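Local coordinates for protein NADPH-quinone reductase (Pediococcus pentosaceus ATCC 25745, PDB 3HA2) that probably transfers electrons from NAD(P)H to quinones through a bound flavin, this chain being the flavodoxin-like part of a longer protein, at residues N16-F21 against I56-L61; Y62-P67 against A112-T117; M135-L140 against Q161-N166. All coordinates share one frame; numbering follows the deposited sequence.

Interaction 1: residues N16-F21 against I56-L61; sequences NTQPFF and ILEFPL. With SO4 (sulfate ion), chain C.
Phe21 and Glu58 meet in the buried half of this contact, where CB of Phe21 lies 3.6 Å from OE2 of Glu58. The carboxylate comes on an extended arm from strand 54-60, CG anti to the backbone N (chi1 180°), and nears the Phe21 ring obliquely. The side chains of Gln18 and Glu58 together bridge the 9.4 Å between their CA atoms, coming from opposite directions, with the amide plane almost perpendicular to the carboxylate; which amide atom faces OE2 is doubtful. Glu58 OE1 is hydrogen-bonded to Tyr160 OH, and the Tyr160 ring also meets that of Phe21 edge-to-face. The other half is looser and partly open to solvent: neither Asn16 nor Thr17 touches 56-61, and both instead bind a sulfate. The backbone N of Asn16 donates to sulfate O2 over 3.1 Å in a fairly straight bond (160°). Thr17 OG1, set between its backbone N and carbonyl carbon, donates to sulfate O1 at 2.7 Å, while its CG2 lies 3.3 Å from sulfate O4. An alanine in place of Thr17, lacking OG1 and CG2, is likely to leave sulfate O1 without this bond and the ion freer to shift. Ser15 OG is a further ligand. Backbone N-H and hydroxyl donors gathered round a tetrahedral anion before a helix are consistent with the site that holds the flavin cofactor's phosphate in flavodoxin-like relatives.

Interaction 2: residues Y62-P67 against A112-T117; sequences YWYSAP and AAEKFT
Tyr64 and Glu114 carry the whole contact, through one hydrogen bond. Tyr64 OH donates to Glu114 OE1 at 2.5 Å, so short that the exact length is doubtful. The acceptor lies at the ring edge, near its plane, and Glu114 OE1 is also 3.2 Å from Tyr64 CE1. The two side chains run at about a right angle, and the carboxylate plane is turned 43° from the ring. Glu114 reaches this position on a chain bent at its second torsion (chi2 -57°).

Backbone bonds shape both loops. Tyr62 to Ser65 forms a type I' turn, closed by Ser65 N to Tyr62 O at 3.1 Å, with Tyr62 N to Ser65 O at 2.9 Å as the second bond of the pair; Trp63 and Tyr64 at its corners take the positive phi values this turn needs. Ala112 to Lys115 forms a type I turn, with Lys115 N bonded to Ala112 O at 3.2 Å. In the flavodoxin-like fold these are the loops that follow strands 54-60 and 94-101 on the way to the next helices, and Pro67 and Thr117 stand at the N-caps of helices 68-77 and 118-121.

The countercharge comes from the second subunit. Glu114 OE2 makes a salt bridge with Lys131 of that subunit, which also packs on Tyr64, so each carboxylate oxygen has its own partner and the pull of the lysine is likely to stabilise the negative charge. Aromatic and polar contacts join the same interface: the Trp63 ring meets Phe128 of the second subunit edge-to-face, and Trp63 NE1 bonds to the backbone O of its Met78.

Interaction 3: residues M135-L140 against Q161-N166; sequences MYLPIL and QQYATN
Tyr163 reaches from helix 150-165 onto the chain at 135-140 and contributes 116 of the 224 Å² buried between them. Its ring leaves the helix with CG anti to the backbone N (chi1 -161°). At the root, Tyr163 CB touches Leu140 CD2 at 4.0 Å, and CG lies almost as close to the same methyl; the Leu140 and Tyr163 side chains lie alongside, running in opposing senses. Farther out, Leu140 CB sits over the ring in a CH-pi contact, 3.9 Å from the Tyr163 centroid and 4° off the normal, hence almost exactly above its centre. The CE1 edge of the Tyr163 ring faces Pro138 O, 3.1 Å from CE1. At CZ, Leu137 CD1 approaches obliquely at 4.3 Å.

The tip is polar. Tyr163 OH donates to Pro138 O at 2.6 Å, and the hydroxyl is tilted 25° from the carbonyl plane. A water donates to Tyr163 OH at 3.2 Å and also to Leu137 O at 2.7 Å, and Ile97 N donates to the hydroxyl as well. Together these bonds probably fix the phenol, with Leu140 over one face.

The hydroxyl links Ile97 of strand 94-101 to Pro138, in the irregular part of strand 135-143, between the places where Leu137 pairs with Leu95 and Leu140 with Ile97 and Val99. The ring also packs on Val98 and Ile56, so the end of helix 150-165 lies against three consecutive strands of the parallel sheet: 54-60, 94-101 and the outermost 135-143.

In the fold
Interaction 1 is buried at strand 54-60, whereas interaction 3 is a surface contact at the edge strand 135-143; they adjoin where Ile56 packs on Tyr163 and Ala164, and both reach the same parallel sheet. Helix 150-165 serves both, giving Tyr160 to interaction 1 and Tyr163 to interaction 3. Interaction 2 is also buried, partly by the second subunit, yet it joins two loops beyond the strands; Pro67 and Ala66 touch Phe59 and Pro60, so it continues directly from 56-61. Its centre is about 21 Å from that of interaction 3. Carboxylates occupy interactions 1 and 2, while interaction 3 combines apolar packing with hydroxyl-to-backbone bonding.

Interaction 1: residues N16-F21 against I56-L61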
loop_
_atom_site.group_PDB
_atom_site.type_symbol
_atom_site.label_atom_id
_atom_site.label_comp_id
_atom_site.label_asym_id
_atom_site.label_seq_id
_atom_site.Cartn_x
_atom_site.Cartn_y
_atom_site.Cartn_z
ATOM N N ASN A 16 -19.811 0.091 11.011
ATOM C CA ASN A 16 -21.232 0.381 10.771
ATOM C C ASN A 16 -21.617 0.232 9.294
ATOM O O ASN A 16 -22.795 0.145 8.960
ATOM C CB ASN A 16 -21.602 1.794 11.252
ATOM C CG ASN A 16 -21.744 1.891 12.759
ATOM O OD1 ASN A 16 -21.152 2.768 13.389
ATOM N ND2 ASN A 16 -22.524 0.993 13.343
ATOM N N THR A 17 -20.627 0.214 8.414
ATOM C CA THR A 17 -20.887 0.156 6.976
ATOM C C THR A 17 -20.987 -1.275 6.455
ATOM O O THR A 17 -21.858 -1.592 5.643
ATOM C CB THR A 17 -19.789 0.854 6.169
ATOM O OG1 THR A 17 -18.544 0.179 6.391
ATOM C CG2 THR A 17 -19.656 2.303 6.568
ATOM N N GLN A 18 -20.088 -2.135 6.933
ATOM C CA GLN A 18 -19.969 -3.499 6.412
ATOM C C GLN A 18 -21.191 -4.415 6.562
ATOM O O GLN A 18 -21.478 -5.184 5.636
ATOM C CB GLN A 18 -18.681 -4.153 6.922
ATOM C CG GLN A 18 -17.451 -3.437 6.396
ATOM C CD GLN A 18 -17.500 -3.286 4.892
ATOM O OE1 GLN A 18 -17.290 -4.248 4.167
ATOM N NE2 GLN A 18 -17.804 -2.071 4.416
ATOM N N PRO A 19 -21.947 -4.317 7.685
ATOM C CA PRO A 19 -23.173 -5.107 7.698
ATOM C C PRO A 19 -24.122 -4.819 6.529
ATOM O O PRO A 19 -24.852 -5.721 6.110
ATOM C CB PRO A 19 -23.834 -4.727 9.032
ATOM C CG PRO A 19 -22.706 -4.250 9.883
ATOM C CD PRO A 19 -21.778 -3.564 8.946
ATOM N N PHE A 20 -24.125 -3.584 6.021
ATOM C CA PHE A 20 -24.994 -3.222 4.884
ATOM C C PHE A 20 -24.600 -4.043 3.654
ATOM O O PHE A 20 -25.454 -4.519 2.911
ATOM C CB PHE A 20 -24.860 -1.735 4.515
ATOM C CG PHE A 20 -25.553 -0.786 5.457
ATOM C CD1 PHE A 20 -26.857 -0.371 5.210
ATOM C CD2 PHE A 20 -24.874 -0.253 6.552
ATOM C CE1 PHE A 20 -27.505 0.527 6.064
ATOM C CE2 PHE A 20 -25.505 0.654 7.407
ATOM C CZ PHE A 20 -26.827 1.042 7.163
ATOM N N PHE A 21 -23.292 -4.158 3.436
ATOM C CA PHE A 21 -22.743 -4.850 2.271
ATOM C C PHE A 21 -22.921 -6.368 2.401
ATOM O O PHE A 21 -23.291 -7.048 1.443
ATOM C CB PHE A 21 -21.283 -4.437 2.068
ATOM C CG PHE A 21 -21.137 -3.023 1.560
ATOM C CD1 PHE A 21 -20.979 -2.779 0.205
ATOM C CD2 PHE A 21 -21.229 -1.937 2.428
ATOM C CE1 PHE A 21 -20.883 -1.479 -0.289
ATOM C CE2 PHE A 21 -21.135 -0.631 1.949
ATOM C CZ PHE A 21 -20.957 -0.406 0.586
ATOM N N ILE A 56 -12.856 -10.039 -5.102
ATOM C CA ILE A 56 -13.063 -8.644 -4.773
ATOM C C ILE A 56 -12.371 -8.326 -3.455
ATOM O O ILE A 56 -12.561 -9.022 -2.457
ATOM C CB ILE A 56 -14.561 -8.329 -4.710
ATOM C CG1 ILE A 56 -15.150 -8.372 -6.128
ATOM C CG2 ILE A 56 -14.809 -6.997 -4.018
ATOM C CD1 ILE A 56 -16.674 -8.433 -6.171
ATOM N N LEU A 57 -11.549 -7.289 -3.455
ATOM C CA LEU A 57 -10.934 -6.862 -2.204
ATOM C C LEU A 57 -11.706 -5.664 -1.711
ATOM O O LEU A 57 -11.830 -4.656 -2.417
ATOM C CB LEU A 57 -9.479 -6.477 -2.409
ATOM C CG LEU A 57 -8.628 -7.499 -3.169
ATOM C CD1 LEU A 57 -7.188 -6.944 -3.246
ATOM C CD2 LEU A 57 -8.665 -8.899 -2.553
ATOM N N GLU A 58 -12.220 -5.790 -0.494
ATOM C CA GLU A 58 -13.145 -4.813 0.084
ATOM C C GLU A 58 -12.531 -4.212 1.356
ATOM O O GLU A 58 -12.355 -4.904 2.387
ATOM C CB GLU A 58 -14.479 -5.508 0.386
ATOM C CG GLU A 58 -15.525 -4.612 0.999
ATOM C CD GLU A 58 -16.921 -5.155 0.849
ATOM O OE1 GLU A 58 -17.208 -5.856 -0.154
ATOM O OE2 GLU A 58 -17.746 -4.861 1.740
ATOM N N PHE A 59 -12.217 -2.920 1.300
ATOM C CA PHE A 59 -11.487 -2.299 2.404
ATOM C C PHE A 59 -11.689 -0.786 2.488
ATOM O O PHE A 59 -12.044 -0.152 1.493
ATOM C CB PHE A 59 -9.987 -2.620 2.255
ATOM C CG PHE A 59 -9.377 -2.166 0.925
ATOM C CD1 PHE A 59 -9.362 -3.007 -0.199
ATOM C CD2 PHE A 59 -8.823 -0.892 0.803
ATOM C CE1 PHE A 59 -8.806 -2.580 -1.422
ATOM C CE2 PHE A 59 -8.254 -0.460 -0.413
ATOM C CZ PHE A 59 -8.244 -1.310 -1.524
ATOM N N PRO A 60 -11.446 -0.207 3.674
ATOM C CA PRO A 60 -11.420 1.254 3.813
ATOM C C PRO A 60 -10.072 1.825 3.397
ATOM O O PRO A 60 -9.026 1.192 3.574
ATOM C CB PRO A 60 -11.661 1.457 5.304
ATOM C CG PRO A 60 -11.032 0.259 5.944
ATOM C CD PRO A 60 -11.236 -0.890 4.967
ATOM N N LEU A 61 -10.095 3.025 2.845
ATOM C CA LEU A 61 -8.869 3.664 2.408
ATOM C C LEU A 61 -8.183 4.283 3.649
ATOM O O LEU A 61 -8.769 5.124 4.349
ATOM C CB LEU A 61 -9.212 4.724 1.358
ATOM C CG LEU A 61 -8.065 5.365 0.594
ATOM C CD1 LEU A 61 -7.520 4.369 -0.424
ATOM C CD2 LEU A 61 -8.503 6.679 -0.073
HETATM S S SO4 C . -16.895 2.030 9.195
HETATM O O1 SO4 C . -17.145 0.695 8.662
HETATM O O2 SO4 C . -18.007 2.411 10.061
HETATM O O3 SO4 C . -15.664 2.022 9.979
HETATM O O4 SO4 C . -16.758 2.966 8.086
#

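Interaction 2: residues Y62-P67 against A112-T117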
loop_
_atom_site.group_PDB
_atom_site.type_symbol
_atom_site.label_atom_id
_atom_site.label_comp_id
_atom_site.label_asym_id
_atom_site.label_seq_id
_atom_site.Cartn_x
_atom_site.Cartn_y
_atom_site.Cartn_z
ATOM N N TYR A 62 -6.976 3.818 3.948
ATOM C CA TYR A 62 -6.208 4.317 5.092
ATOM C C TYR A 62 -4.944 4.945 4.514
ATOM O O TYR A 62 -4.147 4.247 3.881
ATOM C CB TYR A 62 -5.814 3.150 6.006
ATOM C CG TYR A 62 -6.900 2.639 6.938
ATOM C CD1 TYR A 62 -8.202 3.113 6.849
ATOM C CD2 TYR A 62 -6.613 1.678 7.909
ATOM C CE1 TYR A 62 -9.200 2.664 7.689
ATOM C CE2 TYR A 62 -7.616 1.222 8.768
ATOM C CZ TYR A 62 -8.907 1.718 8.630
ATOM O OH TYR A 62 -9.935 1.291 9.442
ATOM N N TRP A 63 -4.762 6.249 4.721
ATOM C CA TRP A 63 -3.638 6.970 4.080
ATOM C C TRP A 63 -3.414 6.565 2.616
ATOM O O TRP A 63 -2.302 6.174 2.220
ATOM C CB TRP A 63 -2.326 6.841 4.886
ATOM C CG TRP A 63 -2.370 7.584 6.212
ATOM C CD1 TRP A 63 -2.256 7.032 7.453
ATOM C CD2 TRP A 63 -2.566 8.994 6.413
ATOM N NE1 TRP A 63 -2.363 8.011 8.414
ATOM C CE2 TRP A 63 -2.547 9.223 7.808
ATOM C CE3 TRP A 63 -2.736 10.087 5.551
ATOM C CZ2 TRP A 63 -2.708 10.507 8.373
ATOM C CZ3 TRP A 63 -2.899 11.366 6.110
ATOM C CH2 TRP A 63 -2.883 11.561 7.509
ATOM N N TYR A 64 -4.488 6.669 1.831
ATOM C CA TYR A 64 -4.467 6.497 0.384
ATOM C C TYR A 64 -4.115 5.073 -0.077
ATOM O O TYR A 64 -3.755 4.876 -1.233
ATOM C CB TYR A 64 -3.535 7.549 -0.255
ATOM C CG TYR A 64 -3.823 8.925 0.267
ATOM C CD1 TYR A 64 -4.915 9.647 -0.204
ATOM C CD2 TYR A 64 -3.024 9.498 1.254
ATOM C CE1 TYR A 64 -5.198 10.906 0.263
ATOM C CE2 TYR A 64 -3.310 10.754 1.753
ATOM C CZ TYR A 64 -4.394 11.455 1.247
ATOM O OH TYR A 64 -4.683 12.705 1.740
ATOM N N SER A 65 -4.230 4.093 0.823
ATOM C CA SER A 65 -3.930 2.700 0.463
ATOM C C SER A 65 -4.717 1.720 1.321
ATOM O O SER A 65 -5.441 2.120 2.224
ATOM C CB SER A 65 -2.418 2.415 0.548
ATOM O OG SER A 65 -1.879 2.914 1.747
ATOM N N ALA A 66 -4.581 0.430 1.028
ATOM C CA ALA A 66 -5.222 -0.616 1.813
ATOM C C ALA A 66 -4.680 -0.692 3.248
ATOM O O ALA A 66 -3.519 -0.356 3.475
ATOM C CB ALA A 66 -5.031 -1.958 1.102
ATOM N N PRO A 67 -5.511 -1.143 4.209
ATOM C CA PRO A 67 -5.071 -1.400 5.586
ATOM C C PRO A 67 -3.948 -2.443 5.615
ATOM O O PRO A 67 -3.809 -3.275 4.707
ATOM C CB PRO A 67 -6.318 -1.985 6.272
ATOM C CG PRO A 67 -7.453 -1.567 5.413
ATOM C CD PRO A 67 -6.945 -1.425 4.030
ATOM N N ALA A 112 -8.203 19.339 -7.082
ATOM C CA ALA A 112 -8.967 19.274 -5.832
ATOM C C ALA A 112 -8.044 18.941 -4.674
ATOM O O ALA A 112 -6.843 18.774 -4.872
ATOM C CB ALA A 112 -10.083 18.251 -5.933
ATOM N N ALA A 113 -8.615 18.809 -3.474
ATOM C CA ALA A 113 -7.821 18.654 -2.250
ATOM C C ALA A 113 -6.773 17.524 -2.306
ATOM O O ALA A 113 -5.632 17.708 -1.858
ATOM C CB ALA A 113 -8.751 18.456 -1.040
ATOM N N GLU A 114 -7.154 16.370 -2.862
ATOM C CA GLU A 114 -6.308 15.177 -2.831
ATOM C C GLU A 114 -5.434 14.980 -4.075
ATOM O O GLU A 114 -4.581 14.094 -4.090
ATOM C CB GLU A 114 -7.145 13.914 -2.546
ATOM C CG GLU A 114 -8.027 13.971 -1.293
ATOM C CD GLU A 114 -7.283 14.263 0.020
ATOM O OE1 GLU A 114 -6.061 13.999 0.133
ATOM O OE2 GLU A 114 -7.951 14.750 0.959
ATOM N N LYS A 115 -5.675 15.798 -5.103
ATOM C CA LYS A 115 -4.887 15.863 -6.347
ATOM C C LYS A 115 -4.934 14.622 -7.235
ATOM O O LYS A 115 -4.712 14.744 -8.449
ATOM C CB LYS A 115 -3.410 16.236 -6.084
ATOM C CG LYS A 115 -3.202 17.571 -5.328
ATOM C CD LYS A 115 -1.720 17.922 -5.295
ATOM C CE LYS A 115 -1.515 19.385 -4.935
ATOM N NZ LYS A 115 -0.066 19.610 -4.711
ATOM N N PHE A 116 -5.185 13.450 -6.652
ATOM C CA PHE A 116 -5.136 12.179 -7.414
ATOM C C PHE A 116 -6.437 11.415 -7.356
ATOM O O PHE A 116 -7.121 11.396 -6.326
ATOM C CB PHE A 116 -3.987 11.290 -6.922
ATOM C CG PHE A 116 -2.688 12.030 -6.816
ATOM C CD1 PHE A 116 -2.025 12.466 -7.978
ATOM C CD2 PHE A 116 -2.147 12.320 -5.566
ATOM C CE1 PHE A 116 -0.821 13.191 -7.877
ATOM C CE2 PHE A 116 -0.938 13.020 -5.454
ATOM C CZ PHE A 116 -0.291 13.465 -6.595
ATOM N N THR A 117 -6.790 10.809 -8.481
ATOM C CA THR A 117 -8.016 10.019 -8.554
ATOM C C THR A 117 -7.865 8.668 -7.846
ATOM O O THR A 117 -6.757 8.177 -7.611
ATOM C CB THR A 117 -8.418 9.758 -10.026
ATOM O OG1 THR A 117 -7.344 9.075 -10.689
ATOM C CG2 THR A 117 -8.713 11.068 -10.762
#

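Interaction 3: residues M135-L140 against Q161-N166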
loop_
_atom_site.group_PDB
_atom_site.type_symbol
_atom_site.label_atom_id
_atom_site.label_comp_id
_atom_site.label_asym_id
_atom_site.label_seq_id
_atom_site.Cartn_x
_atom_site.Cartn_y
_atom_site.Cartn_z
HETATM N N MSE A 135 -7.856 -10.132 -14.898
HETATM C CA MSE A 135 -8.609 -9.062 -15.516
HETATM C C MSE A 135 -9.026 -8.045 -14.446
HETATM O O MSE A 135 -9.813 -8.358 -13.562
HETATM C CB MSE A 135 -9.853 -9.643 -16.204
HETATM C CG MSE A 135 -10.888 -8.619 -16.601
HETATM SE SE MSE A 135 -10.192 -7.459 -18.007
HETATM C CE MSE A 135 -10.073 -8.767 -19.477
ATOM N N TYR A 136 -8.507 -6.829 -14.540
ATOM C CA TYR A 136 -8.815 -5.772 -13.576
ATOM C C TYR A 136 -10.134 -5.101 -13.938
ATOM O O TYR A 136 -10.303 -4.579 -15.065
ATOM C CB TYR A 136 -7.697 -4.740 -13.636
ATOM C CG TYR A 136 -7.636 -3.744 -12.519
ATOM C CD1 TYR A 136 -7.423 -4.162 -11.192
ATOM C CD2 TYR A 136 -7.725 -2.374 -12.776
ATOM C CE1 TYR A 136 -7.315 -3.249 -10.151
ATOM C CE2 TYR A 136 -7.608 -1.434 -11.717
ATOM C CZ TYR A 136 -7.410 -1.895 -10.421
ATOM O OH TYR A 136 -7.265 -1.016 -9.389
ATOM N N LEU A 137 -11.079 -5.162 -13.007
ATOM C CA LEU A 137 -12.392 -4.522 -13.164
ATOM C C LEU A 137 -12.331 -3.040 -12.819
ATOM O O LEU A 137 -11.430 -2.617 -12.087
ATOM C CB LEU A 137 -13.420 -5.191 -12.243
ATOM C CG LEU A 137 -13.696 -6.691 -12.402
ATOM C CD1 LEU A 137 -14.580 -7.183 -11.252
ATOM C CD2 LEU A 137 -14.338 -7.006 -13.739
ATOM N N PRO A 138 -13.288 -2.240 -13.329
ATOM C CA PRO A 138 -13.346 -0.865 -12.844
ATOM C C PRO A 138 -13.539 -0.941 -11.333
ATOM O O PRO A 138 -14.182 -1.853 -10.854
ATOM C CB PRO A 138 -14.606 -0.306 -13.503
ATOM C CG PRO A 138 -14.833 -1.140 -14.671
ATOM C CD PRO A 138 -14.359 -2.516 -14.300
ATOM N N ILE A 139 -12.958 0.002 -10.609
ATOM C CA ILE A 139 -13.033 0.074 -9.142
ATOM C C ILE A 139 -14.405 0.546 -8.669
ATOM O O ILE A 139 -14.972 1.463 -9.248
ATOM C CB ILE A 139 -11.979 1.074 -8.650
ATOM C CG1 ILE A 139 -10.577 0.623 -9.121
ATOM C CG2 ILE A 139 -12.053 1.277 -7.113
ATOM C CD1 ILE A 139 -9.566 1.760 -9.254
ATOM N N LEU A 140 -14.935 -0.075 -7.613
ATOM C CA LEU A 140 -16.173 0.436 -7.003
ATOM C C LEU A 140 -15.762 1.294 -5.806
ATOM O O LEU A 140 -15.435 0.761 -4.749
ATOM C CB LEU A 140 -17.126 -0.709 -6.590
ATOM C CG LEU A 140 -18.457 -0.236 -5.975
ATOM C CD1 LEU A 140 -19.156 0.731 -6.901
ATOM C CD2 LEU A 140 -19.345 -1.427 -5.713
ATOM N N GLN A 161 -24.194 -5.222 -5.536
ATOM C CA GLN A 161 -24.727 -6.533 -5.918
ATOM C C GLN A 161 -24.336 -6.918 -7.344
ATOM O O GLN A 161 -23.925 -8.048 -7.589
ATOM C CB GLN A 161 -26.253 -6.567 -5.785
ATOM C CG GLN A 161 -26.754 -6.563 -4.365
ATOM C CD GLN A 161 -28.268 -6.431 -4.298
ATOM O OE1 GLN A 161 -28.900 -5.915 -5.231
ATOM N NE2 GLN A 161 -28.857 -6.890 -3.194
ATOM N N GLN A 162 -24.467 -5.977 -8.274
ATOM C CA GLN A 162 -24.059 -6.191 -9.667
ATOM C C GLN A 162 -22.560 -6.442 -9.773
ATOM O O GLN A 162 -22.112 -7.333 -10.505
ATOM C CB GLN A 162 -24.434 -4.977 -10.517
ATOM C CG GLN A 162 -25.946 -4.785 -10.653
ATOM C CD GLN A 162 -26.601 -6.010 -11.257
ATOM O OE1 GLN A 162 -26.318 -6.379 -12.403
ATOM N NE2 GLN A 162 -27.470 -6.662 -10.485
ATOM N N TYR A 163 -21.802 -5.657 -9.012
ATOM C CA TYR A 163 -20.341 -5.759 -8.984
ATOM C C TYR A 163 -19.905 -7.165 -8.579
ATOM O O TYR A 163 -18.995 -7.734 -9.173
ATOM C CB TYR A 163 -19.760 -4.698 -8.045
ATOM C CG TYR A 163 -18.279 -4.413 -8.270
ATOM C CD1 TYR A 163 -17.841 -3.779 -9.437
ATOM C CD2 TYR A 163 -17.317 -4.779 -7.311
ATOM C CE1 TYR A 163 -16.471 -3.511 -9.654
ATOM C CE2 TYR A 163 -15.945 -4.505 -7.519
ATOM C CZ TYR A 163 -15.544 -3.875 -8.691
ATOM O OH TYR A 163 -14.199 -3.620 -8.902
ATOM N N ALA A 164 -20.597 -7.735 -7.593
ATOM C CA ALA A 164 -20.307 -9.069 -7.089
ATOM C C ALA A 164 -20.837 -10.214 -7.955
ATOM O O ALA A 164 -20.321 -11.324 -7.882
ATOM C CB ALA A 164 -20.834 -9.212 -5.653
ATOM N N THR A 165 -21.869 -9.971 -8.764
ATOM C CA THR A 165 -22.572 -11.090 -9.414
ATOM C C THR A 165 -22.758 -10.964 -10.923
ATOM O O THR A 165 -22.888 -11.979 -11.613
ATOM C CB THR A 165 -23.984 -11.328 -8.813
ATOM O OG1 THR A 165 -24.825 -10.209 -9.124
ATOM C CG2 THR A 165 -23.934 -11.513 -7.310
ATOM N N ASN A 166 -22.832 -9.734 -11.430
ATOM C CA ASN A 166 -23.046 -9.538 -12.861
ATOM C C ASN A 166 -21.911 -10.191 -13.629
ATOM O O ASN A 166 -20.756 -9.736 -13.586
ATOM C CB ASN A 166 -23.194 -8.060 -13.227
ATOM C CG ASN A 166 -23.303 -7.841 -14.724
ATOM O OD1 ASN A 166 -24.278 -8.250 -15.355
ATOM N ND2 ASN A 166 -22.301 -7.184 -15.301
HETATM O O HOH W 1 -11.111 -3.007 -9.453
#